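Local atomic coordinates of possible thiol-disulfide isomerase (Cytophaga hutchinsonii, PDB entry 3HCZ), a protein that probably catalyses thiol-disulfide exchange through a thioredoxin-like domain, although its exact function is unknown. Residues Gly21-Leu26 and Lys98-Phe103; Gln47-Lys52 and Ile129-Leu134; Val123-Arg128 and Asp135-Gln140. All coordinates share one frame; numbering follows the deposited sequence.

Interaction 1 of 3, residues Gly21-Leu26 and Lys98-Phe103; sequences GTYRYL and KNHTDF
The phenol of Tyr23 reaches out from the loop before strand 33-39 to meet His100 and Lys98, which lie in the loop that follows 92-95, an edge strand of the thioredoxin-like sheet. Tyr23 gives up the most surface. Its hydroxyl makes the one hydrogen bond of the contact, 2.8 Å between Tyr23 OH and His100 NE2. Either atom could carry the proton. The hydroxyl arrives at the edge of the imidazole, close to its plane, and the two rings meet rim to rim with their planes 31° apart, so this is no stack. Lys98 crosses the phenol at about a right angle with the aliphatic start of its chain: CB lies 3.4 Å from Tyr23 OH, and CG is near Tyr23 CZ. Chi1 (-62°) sets CG beside the backbone N, and the bend at chi2 (-95°) then carries CD past the hydroxyl. The loop around the histidine is held by Asp96, whose two carboxylate oxygens accept from the backbone N of His100 and of Thr101. Everything touching here is at least partly exposed, so the contact ties two surface loops together and builds no core. On one face of the imidazole, over its centre, the carbonyl oxygen of Lys98 sits 3.2 Å above the His100 ring plane.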
ATOM      1  N   GLY A  21       9.018  12.501  -7.853  1.00 13.83           N
ATOM      2  CA  GLY A  21       8.661  13.643  -7.013  1.00 14.06           C
ATOM      3  C   GLY A  21       7.345  14.284  -7.355  1.00 13.48           C
ATOM      4  O   GLY A  21       7.013  15.365  -6.822  1.00 13.03           O
ATOM      5  N   THR A  22       6.546  13.610  -8.197  1.00 12.91           N
ATOM      6  CA  THR A  22       5.294  14.183  -8.621  1.00 13.11           C
ATOM      7  C   THR A  22       4.131  13.659  -7.778  1.00 13.44           C
ATOM      8  O   THR A  22       4.072  12.447  -7.475  1.00 13.85           O
ATOM      9  CB  THR A  22       5.038  13.839 -10.095  1.00 12.32           C
ATOM     10  OG1 THR A  22       6.173  14.264 -10.846  1.00 15.15           O
ATOM     11  CG2 THR A  22       3.839  14.573 -10.582  1.00 14.11           C
ATOM     12  N   TYR A  23       3.203  14.545  -7.403  1.00 13.69           N
ATOM     13  CA  TYR A  23       2.074  14.129  -6.551  1.00 13.14           C
ATOM     14  C   TYR A  23       1.277  13.004  -7.185  1.00 14.21           C
ATOM     15  O   TYR A  23       0.940  13.090  -8.378  1.00 13.70           O
ATOM     16  CB  TYR A  23       1.110  15.285  -6.264  1.00 12.40           C
ATOM     17  CG  TYR A  23       1.574  16.224  -5.184  1.00 13.74           C
ATOM     18  CD1 TYR A  23       1.805  15.752  -3.864  1.00 15.17           C
ATOM     19  CD2 TYR A  23       1.769  17.598  -5.454  1.00 15.84           C
ATOM     20  CE1 TYR A  23       2.219  16.630  -2.843  1.00 17.70           C
ATOM     21  CE2 TYR A  23       2.181  18.484  -4.437  1.00 17.59           C
ATOM     22  CZ  TYR A  23       2.397  17.987  -3.141  1.00 15.69           C
ATOM     23  OH  TYR A  23       2.781  18.856  -2.157  1.00 17.24           O
ATOM     24  N   ARG A  24       1.000  11.964  -6.394  1.00 13.62           N
ATOM     25  CA  ARG A  24       0.029  10.930  -6.746  1.00 15.55           C
ATOM     26  C   ARG A  24      -0.835  10.671  -5.528  1.00 14.92           C
ATOM     27  O   ARG A  24      -0.504   9.823  -4.688  1.00 16.40           O
ATOM     28  CB  ARG A  24       0.737   9.645  -7.217  1.00 15.22           C
ATOM     29  CG  ARG A  24       1.584   9.780  -8.505  1.00 15.33           C
ATOM     30  CD  ARG A  24       0.758  10.128  -9.799  1.00 16.18           C
ATOM     31  NE  ARG A  24      -0.524   9.390  -9.836  1.00 18.65           N
ATOM     32  CZ  ARG A  24      -0.662   8.094 -10.139  1.00 19.41           C
ATOM     33  NH1 ARG A  24      -1.857   7.550 -10.088  1.00 22.70           N
ATOM     34  NH2 ARG A  24       0.369   7.329 -10.497  1.00 15.57           N
ATOM     35  N   TYR A  25      -1.905  11.447  -5.375  1.00 14.94           N
ATOM     36  CA  TYR A  25      -2.765  11.281  -4.191  1.00 14.75           C
ATOM     37  C   TYR A  25      -3.441   9.930  -4.165  1.00 15.38           C
ATOM     38  O   TYR A  25      -3.890   9.416  -5.212  1.00 16.38           O
ATOM     39  CB  TYR A  25      -3.889  12.332  -4.078  1.00 15.28           C
ATOM     40  CG  TYR A  25      -3.496  13.799  -4.122  1.00 16.57           C
ATOM     41  CD1 TYR A  25      -2.138  14.226  -3.973  1.00 16.27           C
ATOM     42  CD2 TYR A  25      -4.499  14.766  -4.286  1.00 15.91           C
ATOM     43  CE1 TYR A  25      -1.801  15.632  -4.035  1.00 14.46           C
ATOM     44  CE2 TYR A  25      -4.194  16.142  -4.323  1.00 17.59           C
ATOM     45  CZ  TYR A  25      -2.844  16.549  -4.202  1.00 15.58           C
ATOM     46  OH  TYR A  25      -2.597  17.877  -4.242  1.00 16.40           O
ATOM     47  N   LEU A  26      -3.554   9.370  -2.959  1.00 15.66           N
ATOM     48  CA  LEU A  26      -4.230   8.076  -2.807  1.00 15.88           C
ATOM     49  C   LEU A  26      -5.629   8.075  -3.429  1.00 16.11           C
ATOM     50  O   LEU A  26      -6.008   7.128  -4.171  1.00 16.87           O
ATOM     51  CB  LEU A  26      -4.283   7.658  -1.320  1.00 13.98           C
ATOM     52  CG  LEU A  26      -5.135   6.408  -1.060  1.00 16.24           C
ATOM     53  CD1 LEU A  26      -4.487   5.179  -1.734  1.00 16.09           C
ATOM     54  CD2 LEU A  26      -5.276   6.198   0.476  1.00 14.12           C
ATOM     55  N   LYS A  98       6.928  15.676   0.198  1.00 17.40           N
ATOM     56  CA  LYS A  98       6.453  17.033   0.479  1.00 18.56           C
ATOM     57  C   LYS A  98       5.860  17.191   1.871  1.00 19.24           C
ATOM     58  O   LYS A  98       5.155  18.186   2.140  1.00 19.12           O
ATOM     59  CB  LYS A  98       5.451  17.457  -0.574  1.00 19.15           C
ATOM     60  CG  LYS A  98       6.045  17.495  -1.946  1.00 20.63           C
ATOM     61  CD  LYS A  98       6.499  18.870  -2.269  1.00 27.67           C
ATOM     62  CE  LYS A  98       6.957  18.912  -3.721  1.00 31.16           C
ATOM     63  NZ  LYS A  98       6.560  20.168  -4.385  1.00 31.59           N
ATOM     64  N   ASN A  99       6.146  16.231   2.745  1.00 18.71           N
ATOM     65  CA  ASN A  99       5.830  16.353   4.155  1.00 20.49           C
ATOM     66  C   ASN A  99       4.361  16.630   4.487  1.00 19.92           C
ATOM     67  O   ASN A  99       4.034  17.662   5.116  1.00 19.46           O
ATOM     68  CB  ASN A  99       6.671  17.488   4.740  1.00 21.83           C
ATOM     69  CG  ASN A  99       8.099  17.288   4.461  1.00 24.98           C
ATOM     70  OD1 ASN A  99       8.658  17.924   3.548  1.00 28.11           O
ATOM     71  ND2 ASN A  99       8.703  16.330   5.168  1.00 24.98           N
ATOM     72  N   HIS A 100       3.479  15.737   4.060  1.00 17.99           N
ATOM     73  CA  HIS A 100       2.067  15.911   4.338  1.00 17.28           C
ATOM     74  C   HIS A 100       1.555  14.800   5.224  1.00 18.45           C
ATOM     75  O   HIS A 100       0.381  14.781   5.567  1.00 17.54           O
ATOM     76  CB  HIS A 100       1.274  15.954   3.039  1.00 17.20           C
ATOM     77  CG  HIS A 100       1.631  17.114   2.167  1.00 16.59           C
ATOM     78  ND1 HIS A 100       1.631  18.415   2.623  1.00 14.21           N
ATOM     79  CD2 HIS A 100       2.047  17.168   0.883  1.00 16.16           C
ATOM     80  CE1 HIS A 100       2.017  19.226   1.651  1.00 16.53           C
ATOM     81  NE2 HIS A 100       2.258  18.492   0.574  1.00 16.47           N
ATOM     82  N   THR A 101       2.417  13.852   5.571  1.00 18.14           N
ATOM     83  CA  THR A 101       1.893  12.658   6.216  1.00 20.78           C
ATOM     84  C   THR A 101       2.549  12.369   7.526  1.00 19.45           C
ATOM     85  O   THR A 101       3.773  12.246   7.653  1.00 18.54           O
ATOM     86  CB  THR A 101       2.022  11.378   5.354  1.00 21.11           C
ATOM     87  OG1 THR A 101       1.713  11.654   3.969  1.00 26.93           O
ATOM     88  CG2 THR A 101       1.155  10.262   5.943  1.00 20.27           C
ATOM     89  N   ASP A 102       1.720  12.249   8.521  1.00 20.36           N
ATOM     90  CA  ASP A 102       2.188  11.899   9.819  1.00 19.72           C
ATOM     91  C   ASP A 102       1.891  10.408  10.006  1.00 19.28           C
ATOM     92  O   ASP A 102       0.735  10.087  10.276  1.00 17.46           O
ATOM     93  CB  ASP A 102       1.358  12.713  10.795  1.00 21.77           C
ATOM     94  CG  ASP A 102       1.918  12.669  12.177  1.00 24.16           C
ATOM     95  OD1 ASP A 102       1.742  13.686  12.912  1.00 30.05           O
ATOM     96  OD2 ASP A 102       2.536  11.628  12.526  1.00 27.37           O
ATOM     97  N   PHE A 103       2.865   9.498   9.815  1.00 18.19           N
ATOM     98  CA  PHE A 103       2.511   8.056   9.712  1.00 18.81           C
ATOM     99  C   PHE A 103       2.015   7.478  11.036  1.00 19.80           C
ATOM    100  O   PHE A 103       1.166   6.573  11.067  1.00 20.17           O
ATOM    101  CB  PHE A 103       3.634   7.208   9.126  1.00 18.18           C
ATOM    102  CG  PHE A 103       3.965   7.553   7.701  1.00 18.98           C
ATOM    103  CD1 PHE A 103       3.173   7.109   6.677  1.00 15.80           C
ATOM    104  CD2 PHE A 103       5.093   8.299   7.407  1.00 20.39           C
ATOM    105  CE1 PHE A 103       3.439   7.421   5.336  1.00 17.32           C
ATOM    106  CE2 PHE A 103       5.385   8.620   6.082  1.00 19.20           C
ATOM    107  CZ  PHE A 103       4.581   8.175   5.046  1.00 18.90           C
TER

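Interaction 2 of 3, residues Gln47-Lys52 and Ile129-Leu134; sequences QQETPK and IGYENL
One face of the Tyr131 ring is covered by Lys52, whose CB stands 3.9 Å from the ring centroid and 26° off the normal, a CH-pi contact displaced toward the hydroxyl end. Over the opposite face, also near the rim, Glu132 OE1 lies 3.8 Å above the Tyr131 plane. In this thioredoxin-like fold the contact joins the first turn of helix 49-60, which follows the Cys-Gly-His-Cys motif of the chain, to the turn between strand 124-127 and helix 134-147. Glu49 approaches obliquely, with its CA 4.3 Å from Tyr131 CD2. No hydrogen bond crosses the contact. The ring gets there because chi1 of Tyr131 is 83°, setting CG between the backbone N and the carbonyl carbon and swinging the phenol across to the helix. Further along that helix, Leu53 touches Tyr131 too. An alanine in place of Tyr131 would probably open a gap beside Glu49 and leave Lys52 CB without the ring face it packs on. The turn bearing the ring is closed by backbone bonds of its own: Asn133 N donates to Gly130 O at 2.9 Å, and Leu134 N reaches Tyr131 O at 3.2 Å.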
ATOM      1  N   GLN A  47      14.444  -8.006   2.964  1.00 15.36           N
ATOM      2  CA  GLN A  47      13.148  -8.107   3.630  1.00 16.25           C
ATOM      3  C   GLN A  47      12.194  -8.845   2.688  1.00 16.24           C
ATOM      4  O   GLN A  47      12.283  -8.665   1.458  1.00 15.10           O
ATOM      5  CB  GLN A  47      12.607  -6.721   3.960  1.00 15.99           C
ATOM      6  CG  GLN A  47      12.395  -5.798   2.725  1.00 16.63           C
ATOM      7  CD  GLN A  47      11.984  -4.428   3.169  1.00 15.63           C
ATOM      8  OE1 GLN A  47      10.818  -4.178   3.350  1.00 18.25           O
ATOM      9  NE2 GLN A  47      12.957  -3.572   3.468  1.00 17.17           N
ATOM     10  N   GLN A  48      11.275  -9.631   3.247  1.00 16.09           N
ATOM     11  CA  GLN A  48      10.500 -10.554   2.411  1.00 17.35           C
ATOM     12  C   GLN A  48       9.149 -10.112   1.889  1.00 17.00           C
ATOM     13  O   GLN A  48       8.807 -10.434   0.754  1.00 17.68           O
ATOM     14  CB  GLN A  48      10.346 -11.892   3.116  1.00 17.84           C
ATOM     15  CG  GLN A  48      11.689 -12.559   3.264  1.00 21.28           C
ATOM     16  CD  GLN A  48      12.211 -13.094   1.943  1.00 25.48           C
ATOM     17  OE1 GLN A  48      13.165 -12.559   1.357  1.00 28.28           O
ATOM     18  NE2 GLN A  48      11.586 -14.156   1.463  1.00 26.63           N
ATOM     19  N   GLU A  49       8.389  -9.386   2.705  1.00 16.32           N
ATOM     20  CA  GLU A  49       7.018  -9.040   2.372  0.50 16.57           C
ATOM     21  C   GLU A  49       6.969  -8.198   1.106  1.00 16.94           C
ATOM     22  O   GLU A  49       6.113  -8.414   0.227  1.00 17.20           O
ATOM     23  CB  GLU A  49       6.383  -8.261   3.508  0.50 16.63           C
ATOM     24  CG  GLU A  49       6.188  -9.085   4.761  0.50 16.64           C
ATOM     25  CD  GLU A  49       7.298  -8.911   5.773  0.50 18.27           C
ATOM     26  OE1 GLU A  49       8.407  -8.449   5.395  0.50 17.57           O
ATOM     27  OE2 GLU A  49       7.050  -9.244   6.952  0.50 16.73           O
ATOM     28  N   THR A  50       7.899  -7.239   1.001  1.00 15.65           N
ATOM     29  CA  THR A  50       7.857  -6.299  -0.130  1.00 16.41           C
ATOM     30  C   THR A  50       7.970  -7.011  -1.511  1.00 16.00           C
ATOM     31  O   THR A  50       7.063  -6.858  -2.364  1.00 16.86           O
ATOM     32  CB  THR A  50       8.843  -5.103   0.067  1.00 16.20           C
ATOM     33  OG1 THR A  50       8.516  -4.439   1.298  1.00 16.56           O
ATOM     34  CG2 THR A  50       8.729  -4.075  -1.096  1.00 16.48           C
ATOM     35  N   PRO A  51       9.047  -7.799  -1.742  1.00 16.01           N
ATOM     36  CA  PRO A  51       9.158  -8.403  -3.062  1.00 16.01           C
ATOM     37  C   PRO A  51       8.115  -9.498  -3.292  1.00 15.95           C
ATOM     38  O   PRO A  51       7.710  -9.723  -4.436  1.00 16.18           O
ATOM     39  CB  PRO A  51      10.579  -8.998  -3.060  1.00 15.10           C
ATOM     40  CG  PRO A  51      10.906  -9.183  -1.584  1.00 16.54           C
ATOM     41  CD  PRO A  51      10.291  -7.967  -0.967  1.00 16.54           C
ATOM     42  N   LYS A  52       7.709 -10.195  -2.237  1.00 15.65           N
ATOM     43  CA  LYS A  52       6.686 -11.202  -2.393  1.00 16.48           C
ATOM     44  C   LYS A  52       5.325 -10.600  -2.754  1.00 15.76           C
ATOM     45  O   LYS A  52       4.575 -11.188  -3.526  1.00 16.09           O
ATOM     46  CB  LYS A  52       6.571 -12.062  -1.137  1.00 16.84           C
ATOM     47  CG  LYS A  52       7.703 -13.094  -1.054  1.00 20.97           C
ATOM     48  CD  LYS A  52       7.605 -13.925   0.212  1.00 26.18           C
ATOM     49  CE  LYS A  52       8.583 -15.092   0.219  1.00 28.10           C
ATOM     50  NZ  LYS A  52       8.160 -16.178  -0.720  1.00 32.34           N
ATOM     51  N   ILE A 129      -3.437  -7.189   7.362  1.00 15.07           N
ATOM     52  CA  ILE A 129      -3.381  -8.633   7.092  1.00 15.66           C
ATOM     53  C   ILE A 129      -2.081  -8.940   6.339  1.00 17.22           C
ATOM     54  O   ILE A 129      -1.442  -8.028   5.796  1.00 18.78           O
ATOM     55  CB  ILE A 129      -4.632  -9.128   6.326  1.00 15.87           C
ATOM     56  CG1 ILE A 129      -4.745  -8.408   4.978  1.00 15.65           C
ATOM     57  CG2 ILE A 129      -5.901  -8.851   7.157  1.00 14.36           C
ATOM     58  CD1 ILE A 129      -5.750  -9.096   4.047  1.00 17.02           C
ATOM     59  N   GLY A 130      -1.656 -10.190   6.311  1.00 19.05           N
ATOM     60  CA  GLY A 130      -0.364 -10.466   5.653  1.00 20.70           C
ATOM     61  C   GLY A 130      -0.613 -10.651   4.176  1.00 21.27           C
ATOM     62  O   GLY A 130      -1.694 -11.124   3.782  1.00 21.78           O
ATOM     63  N   TYR A 131       0.385 -10.357   3.344  1.00 21.06           N
ATOM     64  CA  TYR A 131       0.225 -10.596   1.891  1.00 21.38           C
ATOM     65  C   TYR A 131      -0.185 -12.063   1.588  1.00 20.31           C
ATOM     66  O   TYR A 131      -0.884 -12.329   0.612  1.00 20.71           O
ATOM     67  CB  TYR A 131       1.519 -10.225   1.117  1.00 22.41           C
ATOM     68  CG  TYR A 131       2.541 -11.357   1.147  1.00 24.42           C
ATOM     69  CD1 TYR A 131       2.489 -12.395   0.219  1.00 24.94           C
ATOM     70  CD2 TYR A 131       3.501 -11.418   2.147  1.00 28.84           C
ATOM     71  CE1 TYR A 131       3.357 -13.434   0.269  1.00 27.39           C
ATOM     72  CE2 TYR A 131       4.409 -12.463   2.198  1.00 29.46           C
ATOM     73  CZ  TYR A 131       4.317 -13.466   1.256  1.00 30.09           C
ATOM     74  OH  TYR A 131       5.209 -14.509   1.303  1.00 34.70           O
ATOM     75  N   GLU A 132       0.217 -13.011   2.439  1.00 19.92           N
ATOM     76  CA  GLU A 132      -0.031 -14.406   2.148  1.00 19.86           C
ATOM     77  C   GLU A 132      -1.503 -14.756   2.340  1.00 18.77           C
ATOM     78  O   GLU A 132      -1.930 -15.824   1.921  1.00 17.55           O
ATOM     79  CB  GLU A 132       0.889 -15.349   2.952  1.00 20.62           C
ATOM     80  CG  GLU A 132       0.545 -15.499   4.393  1.00 24.79           C
ATOM     81  CD  GLU A 132       1.154 -14.410   5.277  1.00 31.90           C
ATOM     82  OE1 GLU A 132       1.546 -13.323   4.779  1.00 28.90           O
ATOM     83  OE2 GLU A 132       1.239 -14.663   6.507  1.00 36.49           O
ATOM     84  N   ASN A 133      -2.270 -13.850   2.959  1.00 17.44           N
ATOM     85  CA  ASN A 133      -3.711 -14.045   3.134  1.00 18.28           C
ATOM     86  C   ASN A 133      -4.595 -13.279   2.144  1.00 17.88           C
ATOM     87  O   ASN A 133      -5.815 -13.393   2.170  1.00 17.63           O
ATOM     88  CB  ASN A 133      -4.111 -13.748   4.588  1.00 17.83           C
ATOM     89  CG  ASN A 133      -3.492 -14.734   5.563  1.00 19.92           C
ATOM     90  OD1 ASN A 133      -2.904 -14.348   6.566  1.00 22.32           O
ATOM     91  ND2 ASN A 133      -3.566 -16.008   5.234  1.00 20.78           N
ATOM     92  N   LEU A 134      -3.970 -12.537   1.239  1.00 18.79           N
ATOM     93  CA  LEU A 134      -4.716 -11.749   0.245  1.00 19.79           C
ATOM     94  C   LEU A 134      -5.651 -12.522  -0.704  1.00 20.26           C
ATOM     95  O   LEU A 134      -6.795 -12.085  -0.936  1.00 19.54           O
ATOM     96  CB  LEU A 134      -3.744 -10.920  -0.606  1.00 19.87           C
ATOM     97  CG  LEU A 134      -3.194  -9.634  -0.037  1.00 19.47           C
ATOM     98  CD1 LEU A 134      -2.120  -9.181  -0.994  1.00 17.77           C
ATOM     99  CD2 LEU A 134      -4.305  -8.580   0.049  1.00 18.73           C
TER

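Interaction 3 of 3, residues Val123-Arg128 and Asp135-Gln140; sequences VIIAKR and DDFLVQ. With SO4 (sulfate ion), chain D.
Phe137 packs face-on against Ala126: the methyl carbon CB of Ala126 sits 3.7 Å from the Phe137 ring centroid, 16° off the normal, a CH-pi contact over the face, shifted toward the CE1-CZ rim. This is where the last helix of the thioredoxin-like fold, 134-147, covers the edge strand 124-127. Ile125 completes the tight part, its CD1 lying in the plane of the ring at the edge, 3.8 Å from Phe137 CE2. Two successive strand residues can serve the same ring because Ile125 and Ala126 form a classic beta bulge opposite Val117, which turns both side chains toward the helix. Phe137 in turn has CG anti to its own N (chi1 167°), sending the ring from the helix onto the strand. Leu138 packs on Tyr33 and Trp56 nearby. Beyond the strand, Arg128 takes no part in this packing and lies on the exposed side. It is modelled in two conformers; in the one given, NE bonds Tyr116 OH, while the weak bond from NH1 to a sulfate, probably from the crystallisation liquor, is doubtful. Back at the ring, the carbonyl oxygen of Ile125 approaches obliquely, 3.2 Å from Phe137 CZ.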
ATOM      1  N   VAL A 123     -12.555   2.628   0.567  1.00 14.13           N
ATOM      2  CA  VAL A 123     -13.075   2.122   1.858  1.00 13.28           C
ATOM      3  C   VAL A 123     -12.235   0.947   2.361  1.00 13.74           C
ATOM      4  O   VAL A 123     -11.848   0.044   1.599  1.00 12.82           O
ATOM      5  CB  VAL A 123     -14.499   1.724   1.757  1.00 13.23           C
ATOM      6  CG1 VAL A 123     -14.957   0.960   3.059  1.00 13.81           C
ATOM      7  CG2 VAL A 123     -15.318   2.958   1.511  1.00 15.15           C
ATOM      8  N   ILE A 124     -11.959   0.940   3.662  1.00 13.30           N
ATOM      9  CA  ILE A 124     -11.115  -0.088   4.211  1.00 13.97           C
ATOM     10  C   ILE A 124     -11.900  -1.397   4.276  1.00 14.02           C
ATOM     11  O   ILE A 124     -12.946  -1.481   4.980  1.00 14.44           O
ATOM     12  CB  ILE A 124     -10.614   0.321   5.640  1.00 14.07           C
ATOM     13  CG1 ILE A 124      -9.674   1.555   5.539  1.00 14.44           C
ATOM     14  CG2 ILE A 124      -9.888  -0.883   6.341  1.00 14.41           C
ATOM     15  CD1 ILE A 124      -9.529   2.295   6.876  1.00 17.61           C
ATOM     16  N   ILE A 125     -11.388  -2.427   3.602  1.00 12.95           N
ATOM     17  CA  ILE A 125     -12.087  -3.755   3.631  1.00 13.74           C
ATOM     18  C   ILE A 125     -11.270  -4.869   4.325  1.00 13.76           C
ATOM     19  O   ILE A 125     -11.825  -5.905   4.698  1.00 13.64           O
ATOM     20  CB  ILE A 125     -12.576  -4.220   2.229  1.00 12.45           C
ATOM     21  CG1 ILE A 125     -11.408  -4.358   1.229  1.00 14.85           C
ATOM     22  CG2 ILE A 125     -13.631  -3.212   1.672  1.00 15.97           C
ATOM     23  CD1 ILE A 125     -11.874  -4.937  -0.158  1.00 14.53           C
ATOM     24  N   ALA A 126      -9.991  -4.606   4.560  1.00 13.97           N
ATOM     25  CA  ALA A 126      -9.110  -5.478   5.317  1.00 15.49           C
ATOM     26  C   ALA A 126      -8.016  -4.629   5.999  1.00 15.87           C
ATOM     27  O   ALA A 126      -7.497  -3.678   5.416  1.00 16.93           O
ATOM     28  CB  ALA A 126      -8.507  -6.587   4.433  1.00 13.67           C
ATOM     29  N   LYS A 127      -7.723  -4.931   7.263  1.00 16.47           N
ATOM     30  CA  LYS A 127      -6.755  -4.128   8.042  1.00 17.34           C
ATOM     31  C   LYS A 127      -5.573  -4.977   8.500  1.00 15.96           C
ATOM     32  O   LYS A 127      -5.765  -5.935   9.221  1.00 14.87           O
ATOM     33  CB  LYS A 127      -7.374  -3.596   9.358  1.00 18.21           C
ATOM     34  CG  LYS A 127      -8.624  -2.733   9.223  1.00 22.12           C
ATOM     35  CD  LYS A 127      -8.920  -2.032  10.593  1.00 20.90           C
ATOM     36  CE  LYS A 127      -9.904  -2.824  11.411  1.00 21.32           C
ATOM     37  NZ  LYS A 127     -10.452  -2.054  12.587  1.00 18.08           N
ATOM     38  N   ARG A 128      -4.363  -4.611   8.067  1.00 15.38           N
ATOM     39  CA  ARG A 128      -3.138  -5.160   8.647  0.50 15.65           C
ATOM     40  C   ARG A 128      -3.065  -6.680   8.529  1.00 15.66           C
ATOM     41  O   ARG A 128      -2.689  -7.390   9.490  1.00 15.24           O
ATOM     42  CB  ARG A 128      -2.987  -4.728  10.111  0.50 16.05           C
ATOM     43  CG  ARG A 128      -2.737  -3.231  10.265  0.50 18.24           C
ATOM     44  CD  ARG A 128      -2.343  -2.891  11.702  0.50 16.98           C
ATOM     45  NE  ARG A 128      -2.020  -1.481  11.852  0.50 19.89           N
ATOM     46  CZ  ARG A 128      -0.809  -1.006  12.120  0.50 18.35           C
ATOM     47  NH1 ARG A 128       0.224  -1.806  12.273  0.50 17.96           N
ATOM     48  NH2 ARG A 128      -0.644   0.285  12.241  0.50 21.24           N
ATOM     49  N   ASP A 135      -5.182 -13.650  -1.257  1.00 20.79           N
ATOM     50  CA  ASP A 135      -5.982 -14.379  -2.238  1.00 21.40           C
ATOM     51  C   ASP A 135      -7.249 -14.830  -1.568  1.00 21.28           C
ATOM     52  O   ASP A 135      -8.356 -14.635  -2.093  1.00 20.86           O
ATOM     53  CB  ASP A 135      -5.236 -15.608  -2.789  1.00 22.55           C
ATOM     54  CG  ASP A 135      -4.309 -15.271  -3.938  1.00 25.09           C
ATOM     55  OD1 ASP A 135      -4.425 -14.178  -4.535  1.00 27.31           O
ATOM     56  OD2 ASP A 135      -3.465 -16.129  -4.263  1.00 30.99           O
ATOM     57  N   ASP A 136      -7.102 -15.421  -0.382  1.00 21.11           N
ATOM     58  CA  ASP A 136      -8.269 -15.872   0.326  1.00 20.99           C
ATOM     59  C   ASP A 136      -9.171 -14.784   0.813  1.00 19.85           C
ATOM     60  O   ASP A 136     -10.391 -14.935   0.761  1.00 20.75           O
ATOM     61  CB  ASP A 136      -7.914 -16.808   1.444  1.00 21.76           C
ATOM     62  CG  ASP A 136      -8.241 -18.161   1.073  1.00 26.36           C
ATOM     63  OD1 ASP A 136      -7.436 -18.791   0.334  1.00 29.73           O
ATOM     64  OD2 ASP A 136      -9.380 -18.557   1.416  1.00 34.26           O
ATOM     65  N   PHE A 137      -8.578 -13.696   1.284  1.00 19.06           N
ATOM     66  CA  PHE A 137      -9.377 -12.560   1.657  1.00 17.88           C
ATOM     67  C   PHE A 137     -10.225 -12.081   0.450  1.00 18.06           C
ATOM     68  O   PHE A 137     -11.424 -11.882   0.606  1.00 16.86           O
ATOM     69  CB  PHE A 137      -8.566 -11.386   2.205  1.00 17.52           C
ATOM     70  CG  PHE A 137      -9.389 -10.144   2.273  1.00 14.82           C
ATOM     71  CD1 PHE A 137     -10.287  -9.958   3.336  1.00 14.06           C
ATOM     72  CD2 PHE A 137      -9.374  -9.227   1.212  1.00 13.05           C
ATOM     73  CE1 PHE A 137     -11.132  -8.824   3.375  1.00 14.89           C
ATOM     74  CE2 PHE A 137     -10.205  -8.105   1.224  1.00 13.65           C
ATOM     75  CZ  PHE A 137     -11.102  -7.902   2.270  1.00 12.09           C
ATOM     76  N   LEU A 138      -9.617 -11.890  -0.729  1.00 18.46           N
ATOM     77  CA  LEU A 138     -10.410 -11.400  -1.886  1.00 19.46           C
ATOM     78  C   LEU A 138     -11.534 -12.363  -2.298  1.00 20.14           C
ATOM     79  O   LEU A 138     -12.647 -11.910  -2.640  1.00 21.11           O
ATOM     80  CB  LEU A 138      -9.542 -11.021  -3.092  1.00 18.68           C
ATOM     81  CG  LEU A 138      -8.680  -9.781  -2.821  1.00 18.93           C
ATOM     82  CD1 LEU A 138      -7.611  -9.652  -3.845  1.00 21.54           C
ATOM     83  CD2 LEU A 138      -9.571  -8.526  -2.773  1.00 17.22           C
ATOM     84  N   VAL A 139     -11.271 -13.673  -2.248  1.00 20.58           N
ATOM     85  CA  VAL A 139     -12.340 -14.645  -2.563  1.00 20.78           C
ATOM     86  C   VAL A 139     -13.525 -14.477  -1.634  1.00 21.46           C
ATOM     87  O   VAL A 139     -14.660 -14.364  -2.101  1.00 21.15           O
ATOM     88  CB  VAL A 139     -11.879 -16.121  -2.569  1.00 20.94           C
ATOM     89  CG1 VAL A 139     -13.070 -17.022  -2.863  1.00 21.39           C
ATOM     90  CG2 VAL A 139     -10.823 -16.341  -3.628  1.00 21.37           C
ATOM     91  N   GLN A 140     -13.273 -14.439  -0.327  1.00 21.51           N
ATOM     92  CA  GLN A 140     -14.361 -14.419   0.656  1.00 22.07           C
ATOM     93  C   GLN A 140     -15.118 -13.101   0.594  1.00 21.58           C
ATOM     94  O   GLN A 140     -16.353 -13.076   0.692  1.00 20.86           O
ATOM     95  CB  GLN A 140     -13.867 -14.644   2.101  1.00 22.97           C
ATOM     96  CG  GLN A 140     -12.972 -15.899   2.380  1.00 26.32           C
ATOM     97  CD  GLN A 140     -13.344 -17.163   1.592  1.00 31.96           C
ATOM     98  OE1 GLN A 140     -12.480 -17.764   0.928  1.00 34.90           O
ATOM     99  NE2 GLN A 140     -14.622 -17.573   1.661  1.00 29.20           N
TER
HETATM  100  S   SO4 D   3      -1.552  -5.271  14.737  1.00 45.72           S
HETATM  101  O1  SO4 D   3      -2.994  -5.524  14.457  1.00 44.06           O
HETATM  102  O2  SO4 D   3      -0.776  -6.459  15.064  1.00 47.85           O
HETATM  103  O3  SO4 D   3      -1.053  -4.711  13.493  1.00 47.23           O
HETATM  104  O4  SO4 D   3      -1.321  -4.341  15.837  1.00 45.34           O

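Overall arrangement
Interactions 2 and 3 are neighbours, their centres 13 Å apart, and they share the passage from strand 124-127 to helix 134-147. They touch where Ile129 CD1 meets Phe137 CB at 4.1 Å. Their segments alternate along the chain. Helix 49-60 meets the turn that leads into helix 134-147, and strand 124-127 meets that helix itself. Interaction 1 lies on the opposite side of the chain's centre, about 23 Å from interaction 2 and 25 Å from interaction 3, centre to centre. Nearest atoms of 1 and 3 are nonetheless about 7 Å apart, as Arg128 extends toward Phe103. Of the three, interaction 2 is nearest in sequence to the Cys-Gly-His-Cys motif, the probable redox site, which directly precedes Gln47.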